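Local coordinates for HNH endonuclease (Geobacillus virus E2, PDB 5H0M), which probably nicks DNA as a zinc-containing HNH endonuclease of a deep-sea thermophilic bacteriophage, at residues A[65-76]-A[85-93]. Sequence-based numbering, arbitrary orientation.
Sequences RLAVLAKDNYLC and ITRAVIVDH. With ZN (zinc ion), chain B.
The contact belongs to the Cys4 zinc site of the HNH fold, where the chain leading into Cys76 pairs with Thr86 to Ala88. Cys76 N donates to Thr86 O at 2.8 Å, with the donor nearly in line with the carbonyl. Two residues along, Ala88 N donates to Tyr74 O at 2.9 Å, from well above that carbonyl's plane. These bonds frame a single beta bridge between Leu75 and Arg87. Cys76 SG lies anti to its backbone N (chi1 175°) and binds the zinc ion at 2.3 Å. Cys79, Cys114 and Cys117 complete the site. Water 3 links Cys76 O to Thr86 N. Leu75 CD2 packs on Ile85 CG2. Arg87 turns about its CB–CG bond (chi2 98°), which lays its guanidinium alongside Tyr74. Tyr74 CB sits over the centre of one guanidinium face, and the two planes are 27° apart. Arg87 NH2 approaches Tyr74 CD2 obliquely at 3.5 Å. Leu69 CB lies above one ring face of Tyr74, toward the rim.

Further along, helix 59-71 crosses strand 90-93, which pairs with strand 110-113 in the two-stranded sheet of the His-Me finger fold. Val91 points its CB toward helix 59-71. Its CG2 meets Leu69 CG at 3.6 Å and Arg65 CG at 3.8 Å. Its CG1 touches Val68 CG1 at 3.9 Å. Leu69 CD2 also reaches Ala88 CB. Arg65 runs extended, and Leu69 CD1 lies over the rim of one face of its guanidinium. Water 1 lies in plane at the edge of that group, accepting from Arg65 NE and Val91 N. Water 2 joins Arg65 NH2 to Val89 O.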
loop_
_atom_site.group_PDB
_atom_site.type_symbol
_atom_site.label_atom_id
_atom_site.label_comp_id
_atom_site.label_asym_id
_atom_site.label_seq_id
_atom_site.Cartn_x
_atom_site.Cartn_y
_atom_site.Cartn_z
ATOM N N ARG A 65 0.633 8.736 -4.277
ATOM C CA ARG A 65 -0.233 8.691 -3.108
ATOM C C ARG A 65 -1.354 9.726 -3.225
ATOM O O ARG A 65 -2.527 9.431 -2.985
ATOM C CB ARG A 65 0.584 8.919 -1.833
ATOM C CG ARG A 65 -0.223 8.972 -0.554
ATOM C CD ARG A 65 0.642 9.324 0.649
ATOM N NE ARG A 65 -0.210 9.634 1.788
ATOM C CZ ARG A 65 -0.810 10.794 1.998
ATOM N NH1 ARG A 65 -0.619 11.813 1.177
ATOM N NH2 ARG A 65 -1.609 10.949 3.061
ATOM N N LEU A 66 -0.982 10.952 -3.579
ATOM C CA LEU A 66 -1.945 12.022 -3.716
ATOM C C LEU A 66 -2.915 11.748 -4.856
ATOM O O LEU A 66 -4.099 12.026 -4.740
ATOM C CB LEU A 66 -1.243 13.362 -3.942
ATOM C CG LEU A 66 -0.487 13.946 -2.747
ATOM C CD1 LEU A 66 0.346 15.148 -3.197
ATOM C CD2 LEU A 66 -1.421 14.323 -1.607
ATOM N N ALA A 67 -2.415 11.195 -5.953
ATOM C CA ALA A 67 -3.252 10.873 -7.098
ATOM C C ALA A 67 -4.308 9.826 -6.721
ATOM O O ALA A 67 -5.454 9.903 -7.141
ATOM C CB ALA A 67 -2.413 10.394 -8.268
ATOM N N VAL A 68 -3.900 8.830 -5.932
ATOM C CA VAL A 68 -4.830 7.783 -5.504
ATOM C C VAL A 68 -5.891 8.339 -4.554
ATOM O O VAL A 68 -7.083 8.073 -4.704
ATOM C CB VAL A 68 -4.068 6.605 -4.855
ATOM C CG1 VAL A 68 -5.028 5.586 -4.250
ATOM C CG2 VAL A 68 -3.179 5.910 -5.870
ATOM N N LEU A 69 -5.467 9.118 -3.569
ATOM C CA LEU A 69 -6.431 9.710 -2.638
ATOM C C LEU A 69 -7.424 10.580 -3.389
ATOM O O LEU A 69 -8.620 10.541 -3.119
ATOM C CB LEU A 69 -5.725 10.525 -1.569
ATOM C CG LEU A 69 -5.011 9.684 -0.506
ATOM C CD1 LEU A 69 -3.985 10.543 0.215
ATOM C CD2 LEU A 69 -5.999 9.070 0.463
ATOM N N ALA A 70 -6.927 11.352 -4.338
ATOM C CA ALA A 70 -7.808 12.227 -5.099
ATOM C C ALA A 70 -8.813 11.433 -5.923
ATOM O O ALA A 70 -10.019 11.746 -5.910
ATOM C CB ALA A 70 -6.998 13.148 -6.002
ATOM N N LYS A 71 -8.334 10.402 -6.615
ATOM C CA LYS A 71 -9.189 9.487 -7.410
ATOM C C LYS A 71 -10.260 8.858 -6.540
ATOM O O LYS A 71 -11.403 8.702 -6.962
ATOM C CB LYS A 71 -8.336 8.395 -8.086
ATOM C CG LYS A 71 -9.120 7.230 -8.677
ATOM C CD LYS A 71 -8.201 6.121 -9.139
ATOM C CE LYS A 71 -7.740 5.237 -7.996
ATOM N NZ LYS A 71 -8.789 4.283 -7.526
ATOM N N ASP A 72 -9.874 8.506 -5.321
ATOM C CA ASP A 72 -10.754 7.867 -4.350
ATOM C C ASP A 72 -11.620 8.862 -3.561
ATOM O O ASP A 72 -12.374 8.469 -2.664
ATOM C CB ASP A 72 -9.912 7.014 -3.390
ATOM C CG ASP A 72 -9.380 5.757 -4.037
ATOM O OD1 ASP A 72 -9.882 5.387 -5.134
ATOM O OD2 ASP A 72 -8.472 5.136 -3.451
ATOM N N ASN A 73 -11.483 10.154 -3.852
ATOM C CA ASN A 73 -12.190 11.201 -3.116
ATOM C C ASN A 73 -11.979 11.099 -1.608
ATOM O O ASN A 73 -12.863 11.396 -0.822
ATOM C CB ASN A 73 -13.689 11.159 -3.446
ATOM C CG ASN A 73 -13.974 11.497 -4.894
ATOM O OD1 ASN A 73 -13.414 12.450 -5.441
ATOM N ND2 ASN A 73 -14.851 10.722 -5.523
ATOM N N TYR A 74 -10.783 10.674 -1.218
ATOM C CA TYR A 74 -10.377 10.566 0.175
ATOM C C TYR A 74 -11.272 9.627 0.979
ATOM O O TYR A 74 -11.342 9.736 2.194
ATOM C CB TYR A 74 -10.238 11.961 0.822
ATOM C CG TYR A 74 -8.948 12.643 0.431
ATOM C CD1 TYR A 74 -8.825 13.244 -0.799
ATOM C CD2 TYR A 74 -7.850 12.646 1.285
ATOM C CE1 TYR A 74 -7.642 13.859 -1.196
ATOM C CE2 TYR A 74 -6.665 13.264 0.917
ATOM C CZ TYR A 74 -6.566 13.865 -0.331
ATOM O OH TYR A 74 -5.376 14.468 -0.697
ATOM N N LEU A 75 -11.943 8.705 0.304
ATOM C CA LEU A 75 -12.773 7.706 0.974
ATOM C C LEU A 75 -12.127 6.334 1.018
ATOM O O LEU A 75 -11.528 5.889 0.043
ATOM C CB LEU A 75 -14.118 7.557 0.271
ATOM C CG LEU A 75 -15.001 8.800 0.294
ATOM C CD1 LEU A 75 -16.281 8.498 -0.454
ATOM C CD2 LEU A 75 -15.302 9.234 1.725
ATOM N N CYS A 76 -12.296 5.648 2.137
ATOM C CA CYS A 76 -11.845 4.270 2.264
ATOM C C CYS A 76 -12.571 3.395 1.263
ATOM O O CYS A 76 -13.791 3.320 1.271
ATOM C CB CYS A 76 -12.079 3.742 3.664
ATOM S SG CYS A 76 -11.663 1.997 3.843
ATOM N N ILE A 85 -19.286 4.946 4.575
ATOM C CA ILE A 85 -18.532 6.157 4.277
ATOM C C ILE A 85 -17.553 6.451 5.402
ATOM O O ILE A 85 -17.953 6.785 6.520
ATOM C CB ILE A 85 -19.457 7.369 4.063
ATOM C CG1 ILE A 85 -20.403 7.125 2.888
ATOM C CG2 ILE A 85 -18.644 8.630 3.858
ATOM C CD1 ILE A 85 -19.745 6.872 1.546
ATOM N N THR A 86 -16.257 6.335 5.092
ATOM C CA THR A 86 -15.196 6.551 6.061
ATOM C C THR A 86 -14.042 7.271 5.399
ATOM O O THR A 86 -13.606 6.877 4.312
ATOM C CB THR A 86 -14.667 5.225 6.630
ATOM O OG1 THR A 86 -15.769 4.411 7.058
ATOM C CG2 THR A 86 -13.749 5.498 7.811
ATOM N N ARG A 87 -13.539 8.307 6.045
ATOM C CA ARG A 87 -12.372 9.022 5.546
ATOM C C ARG A 87 -11.151 8.095 5.504
ATOM O O ARG A 87 -10.855 7.408 6.473
ATOM C CB ARG A 87 -12.061 10.195 6.460
ATOM C CG ARG A 87 -10.852 11.003 6.043
ATOM C CD ARG A 87 -11.274 12.217 5.267
ATOM N NE ARG A 87 -10.135 13.041 4.878
ATOM C CZ ARG A 87 -10.221 14.063 4.035
ATOM N NH1 ARG A 87 -11.391 14.380 3.493
ATOM N NH2 ARG A 87 -9.137 14.764 3.725
ATOM N N ALA A 88 -10.441 8.094 4.383
ATOM C CA ALA A 88 -9.178 7.368 4.279
ATOM C C ALA A 88 -8.063 8.105 4.991
ATOM O O ALA A 88 -8.007 9.332 4.952
ATOM C CB ALA A 88 -8.807 7.166 2.833
ATOM N N VAL A 89 -7.153 7.342 5.586
ATOM C CA VAL A 89 -5.984 7.882 6.284
ATOM C C VAL A 89 -4.652 7.378 5.740
ATOM O O VAL A 89 -3.598 7.887 6.128
ATOM C CB VAL A 89 -6.033 7.599 7.795
ATOM C CG1 VAL A 89 -7.242 8.295 8.416
ATOM C CG2 VAL A 89 -6.031 6.116 8.108
ATOM N N ILE A 90 -4.696 6.404 4.832
ATOM C CA ILE A 90 -3.471 5.791 4.324
ATOM C C ILE A 90 -3.750 5.245 2.933
ATOM O O ILE A 90 -4.885 4.910 2.627
ATOM C CB ILE A 90 -2.977 4.702 5.302
ATOM C CG1 ILE A 90 -1.530 4.310 5.009
ATOM C CG2 ILE A 90 -3.908 3.518 5.317
ATOM C CD1 ILE A 90 -0.882 3.565 6.153
ATOM N N VAL A 91 -2.723 5.201 2.093
ATOM C CA VAL A 91 -2.802 4.512 0.809
ATOM C C VAL A 91 -1.947 3.261 0.925
ATOM O O VAL A 91 -0.756 3.363 1.257
ATOM C CB VAL A 91 -2.302 5.387 -0.347
ATOM C CG1 VAL A 91 -2.295 4.633 -1.659
ATOM C CG2 VAL A 91 -3.183 6.615 -0.488
ATOM N N ASP A 92 -2.551 2.105 0.649
ATOM C CA ASP A 92 -1.874 0.801 0.794
ATOM C C ASP A 92 -1.751 0.080 -0.546
ATOM O O ASP A 92 -2.647 0.146 -1.396
ATOM C CB ASP A 92 -2.629 -0.097 1.780
ATOM C CG ASP A 92 -1.792 -1.285 2.290
ATOM O OD1 ASP A 92 -0.533 -1.226 2.281
ATOM O OD2 ASP A 92 -2.399 -2.281 2.726
ATOM N N HIS A 93 -0.633 -0.624 -0.695
ATOM C CA HIS A 93 -0.410 -1.543 -1.809
ATOM C C HIS A 93 -1.242 -2.792 -1.639
ATOM O O HIS A 93 -1.209 -3.418 -0.572
ATOM C CB HIS A 93 1.065 -1.916 -1.886
ATOM C CG HIS A 93 1.943 -0.782 -2.310
ATOM N ND1 HIS A 93 2.372 0.186 -1.437
ATOM C CD2 HIS A 93 2.441 -0.446 -3.523
ATOM C CE1 HIS A 93 3.111 1.068 -2.089
ATOM N NE2 HIS A 93 3.155 0.715 -3.359
HETATM ZN ZN ZN B . -12.535 1.338 5.870
HETATM O O HOH W 1 -0.162 6.841 2.985
HETATM O O HOH W 2 -1.251 8.739 5.137
HETATM O O HOH W 3 -15.885 4.991 2.466
#